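Side-chain contacts in hypothetical protein PH0495 (Pyrococcus horikoshii, PDB 1X3L), which phosphorylates D-glycerate to 2-phosphoglycerate with ATP as donor, a magnesium-dependent reaction in which other nucleotides or pyrophosphate can also supply the phosphate: residues A[396-399]-A[400-404]; A[379-382]-A[383-387]. All coordinates share one frame; numbering follows the deposited sequence.

In the fold
The two contacts illustrate how a short helix is started and how one is ended. Contact 2 (379-382 with 383-387) takes the chain out of strand 378-382 of the mixed sheet and caps the N-terminus of helix 385-391; contact 1 (396-399 with 400-404) closes the C-terminus of helix 396-401, which comes next in the chain. Their centres lie about 16 Å apart, and they meet directly where Val396 CG2 packs 3.9 Å from Tyr386 CE1. Both belong to the MOFRL part of the chain, their centres about 30 Å and 29 Å from the centre of the chain for contacts 1 and 2, and away from Lys58, which probably binds the substrate.

Contact 1. Residues A[396-399]-A[400-404]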
# COMPACT_ATOMS: atom_id res chain seq x y z
N VAL A 396 13.19 20.95 22.35
CA VAL A 396 12.36 20.30 21.35
C VAL A 396 12.14 21.11 20.07
O VAL A 396 12.30 20.59 18.97
CB VAL A 396 10.99 19.90 21.95
CG1 VAL A 396 10.12 19.23 20.90
CG2 VAL A 396 11.21 18.96 23.12
N GLU A 397 11.77 22.38 20.22
CA GLU A 397 11.54 23.24 19.06
C GLU A 397 12.78 23.30 18.17
O GLU A 397 12.68 23.24 16.95
CB GLU A 397 11.15 24.66 19.50
CG GLU A 397 9.78 24.79 20.15
CD GLU A 397 9.64 23.97 21.43
OE1 GLU A 397 10.55 24.01 22.28
OE2 GLU A 397 8.59 23.30 21.58
N LYS A 398 13.95 23.42 18.80
CA LYS A 398 15.20 23.48 18.05
C LYS A 398 15.47 22.16 17.34
O LYS A 398 15.92 22.15 16.19
CB LYS A 398 16.37 23.81 18.99
CG LYS A 398 17.70 24.00 18.27
CD LYS A 398 18.85 24.23 19.26
CE LYS A 398 19.11 22.98 20.12
NZ LYS A 398 20.24 23.19 21.08
N VAL A 399 15.21 21.05 18.03
CA VAL A 399 15.43 19.73 17.44
C VAL A 399 14.57 19.55 16.20
O VAL A 399 15.03 19.03 15.19
CB VAL A 399 15.10 18.60 18.45
CG1 VAL A 399 15.29 17.24 17.79
CG2 VAL A 399 16.00 18.72 19.67
N LEU A 400 13.31 19.98 16.28
CA LEU A 400 12.40 19.86 15.15
C LEU A 400 12.84 20.77 14.01
O LEU A 400 12.77 20.40 12.84
CB LEU A 400 10.97 20.19 15.59
CG LEU A 400 10.29 19.09 16.42
CD1 LEU A 400 9.02 19.61 17.07
CD2 LEU A 400 9.99 17.89 15.51
N LYS A 401 13.30 21.97 14.35
CA LYS A 401 13.77 22.92 13.35
C LYS A 401 14.94 22.31 12.58
O LYS A 401 15.04 22.45 11.36
CB LYS A 401 14.20 24.22 14.03
CG LYS A 401 14.78 25.28 13.10
CD LYS A 401 15.27 26.49 13.90
CE LYS A 401 15.93 27.54 13.01
NZ LYS A 401 16.46 28.68 13.82
N GLU A 402 15.82 21.63 13.30
CA GLU A 402 16.98 20.98 12.71
C GLU A 402 16.65 19.62 12.11
O GLU A 402 17.51 18.97 11.52
CB GLU A 402 18.07 20.81 13.76
CG GLU A 402 18.78 22.09 14.14
CD GLU A 402 19.60 21.94 15.41
OE1 GLU A 402 20.20 20.86 15.61
OE2 GLU A 402 19.65 22.90 16.20
N HIS A 403 15.40 19.18 12.26
CA HIS A 403 14.97 17.88 11.75
C HIS A 403 15.90 16.78 12.24
O HIS A 403 16.43 15.99 11.46
CB HIS A 403 14.94 17.92 10.22
CG HIS A 403 13.92 18.87 9.67
ND1 HIS A 403 12.57 18.73 9.91
CD2 HIS A 403 14.06 20.01 8.96
CE1 HIS A 403 11.92 19.74 9.37
NE2 HIS A 403 12.80 20.54 8.78
N ASN A 404 16.08 16.74 13.55
CA ASN A 404 16.94 15.76 14.19
C ASN A 404 16.14 15.06 15.30
O ASN A 404 16.67 14.78 16.37
CB ASN A 404 18.15 16.52 14.76
CG ASN A 404 19.30 15.61 15.12
OD1 ASN A 404 19.62 14.67 14.40
ND2 ASN A 404 19.95 15.91 16.24
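Lys398 and Glu402, one helical turn apart, run side by side in the same direction. Glu402 OE2 lies 3.0 Å from Lys398 CG and presses closely on the aliphatic part of the lysine, a tight approach, not on its ammonium group: the Lys398 chain bends at chi3 (66°), and Lys398 NZ stays 4.9 Å from Glu402 OE2, a distance at which attraction between the opposite charges would be modest. On the buried side Val396 and Leu400 form the matching pair, Val396 CG1 meeting Leu400 CD1 at 4.0 Å. Beneath these side chains the carbonyls of Val396, Glu397 and Lys398 accept from the amides of Leu400, Lys401 and Glu402 in regular helical bonds. The helix then stops in a Schellman motif. His403 takes a positive phi of 53°, its N bonds to Leu400 O, and Asn404 N reaches back to Val399 O at 3.0 Å with an N-H...O angle of 165°. Leu400 O sits against one face of the His403 ring, 3.4 Å above its plane and offset toward the rim. Farther out, Glu346 holds His403 ND1, the backbone N of Lys340 binds Asn404 OD1, and helix 343-351 receives Val396 and Val399 on Leu349 and Leu400 on Glu346 and Ser350.

Contact 2. Residues A[379-382]-A[383-387]; sequences GIVD and GTTYK
Asp382 and Thr385 grip each other across the turn that joins strand 378-382 to helix 385-391, a worked case of the capping box. From CB, beside the peptide N of the next residue, Gly383, the aspartate side chain places CG between its own backbone N and carbonyl carbon (chi1 55°), and this turns the carboxylate back over the turn. OD1 does most of the work. Thr384 N donates to Asp382 OD1 at 2.8 Å from the anti side, 27° out of the carboxylate plane. Thr384 OG1 donates to Asp382 OD1 at 2.6 Å from the syn side. Thr385 N adds a weak, strongly bent bond to Asp382 OD1, 3.3 Å long. The other oxygen, OD2, turns to Arg7 of helix 6-20 in a salt bridge, which would be expected to stabilise the carboxylate's negative charge.

The reciprocal half of the box is straighter: Asp382 N donates to Thr385 OG1 over 2.9 Å at 170°. That hydroxyl is brought round to the strand by lying beside its own backbone N, opposite the carbonyl carbon, which sets the methyl Thr385 CG2 3.9 Å from Val381 CG1, where the two side chains cross at about a right angle. Asp382 O is also used twice, accepting from Thr385 N, which stands well above the carbonyl plane, and from a water that donates to it and accepts from Tyr386 N. Asp382 thus serves the amides of Thr384 and Thr385 directly and that of Tyr386 through the water.

Around this junction, Val381 pairs through its backbone with Ile362 of the neighbouring antiparallel strand 359-366, Val381 and Thr385 pack on Thr352, and Ile380 lies against Arg7 and Leu11 of helix 6-20.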
# COMPACT_ATOMS: atom_id res chain seq x y z
N GLY A 379 7.82 7.00 16.26
CA GLY A 379 8.04 7.41 17.63
C GLY A 379 6.88 7.06 18.54
O GLY A 379 5.76 6.83 18.09
N ILE A 380 7.16 7.00 19.84
CA ILE A 380 6.13 6.70 20.83
C ILE A 380 6.44 7.57 22.04
O ILE A 380 7.53 7.51 22.61
CB ILE A 380 6.13 5.18 21.19
CG1 ILE A 380 5.09 4.90 22.27
CG2 ILE A 380 7.53 4.72 21.62
CD1 ILE A 380 4.87 3.40 22.54
N VAL A 381 5.46 8.39 22.42
CA VAL A 381 5.62 9.32 23.53
C VAL A 381 4.39 9.32 24.43
O VAL A 381 3.30 8.93 24.00
CB VAL A 381 5.82 10.77 23.00
CG1 VAL A 381 7.10 10.86 22.17
CG2 VAL A 381 4.62 11.17 22.14
N ASP A 382 4.56 9.74 25.67
CA ASP A 382 3.44 9.81 26.59
C ASP A 382 3.48 11.12 27.35
O ASP A 382 4.26 12.01 27.02
CB ASP A 382 3.44 8.62 27.56
CG ASP A 382 4.74 8.48 28.33
OD1 ASP A 382 5.29 9.52 28.75
OD2 ASP A 382 5.20 7.33 28.52
N GLY A 383 2.64 11.25 28.37
CA GLY A 383 2.58 12.47 29.16
C GLY A 383 3.81 12.80 29.99
O GLY A 383 3.91 13.90 30.54
N THR A 384 4.75 11.88 30.07
CA THR A 384 5.97 12.13 30.84
C THR A 384 7.14 12.50 29.95
O THR A 384 8.17 12.99 30.43
CB THR A 384 6.42 10.89 31.63
OG1 THR A 384 6.99 9.95 30.73
CG2 THR A 384 5.24 10.26 32.36
N THR A 385 6.99 12.29 28.65
CA THR A 385 8.08 12.54 27.71
C THR A 385 8.65 13.95 27.64
O THR A 385 9.87 14.12 27.68
CB THR A 385 7.69 12.11 26.29
OG1 THR A 385 7.24 10.75 26.30
CG2 THR A 385 8.90 12.22 25.36
N TYR A 386 7.79 14.96 27.54
CA TYR A 386 8.28 16.32 27.45
C TYR A 386 9.25 16.65 28.59
O TYR A 386 10.37 17.11 28.35
CB TYR A 386 7.12 17.32 27.46
CG TYR A 386 7.58 18.73 27.16
CD1 TYR A 386 8.13 19.06 25.92
CD2 TYR A 386 7.50 19.73 28.13
CE1 TYR A 386 8.60 20.34 25.66
CE2 TYR A 386 7.97 21.02 27.88
CZ TYR A 386 8.52 21.32 26.64
OH TYR A 386 9.01 22.58 26.38
N LYS A 387 8.84 16.38 29.82
CA LYS A 387 9.70 16.68 30.96
C LYS A 387 10.99 15.87 30.98
O LYS A 387 12.01 16.34 31.48
CB LYS A 387 8.92 16.51 32.27
CG LYS A 387 7.90 17.65 32.46
CD LYS A 387 7.17 17.61 33.81
CE LYS A 387 6.24 18.82 33.92
NZ LYS A 387 5.45 18.85 35.19
O HOH W 1 4.93 14.87 27.00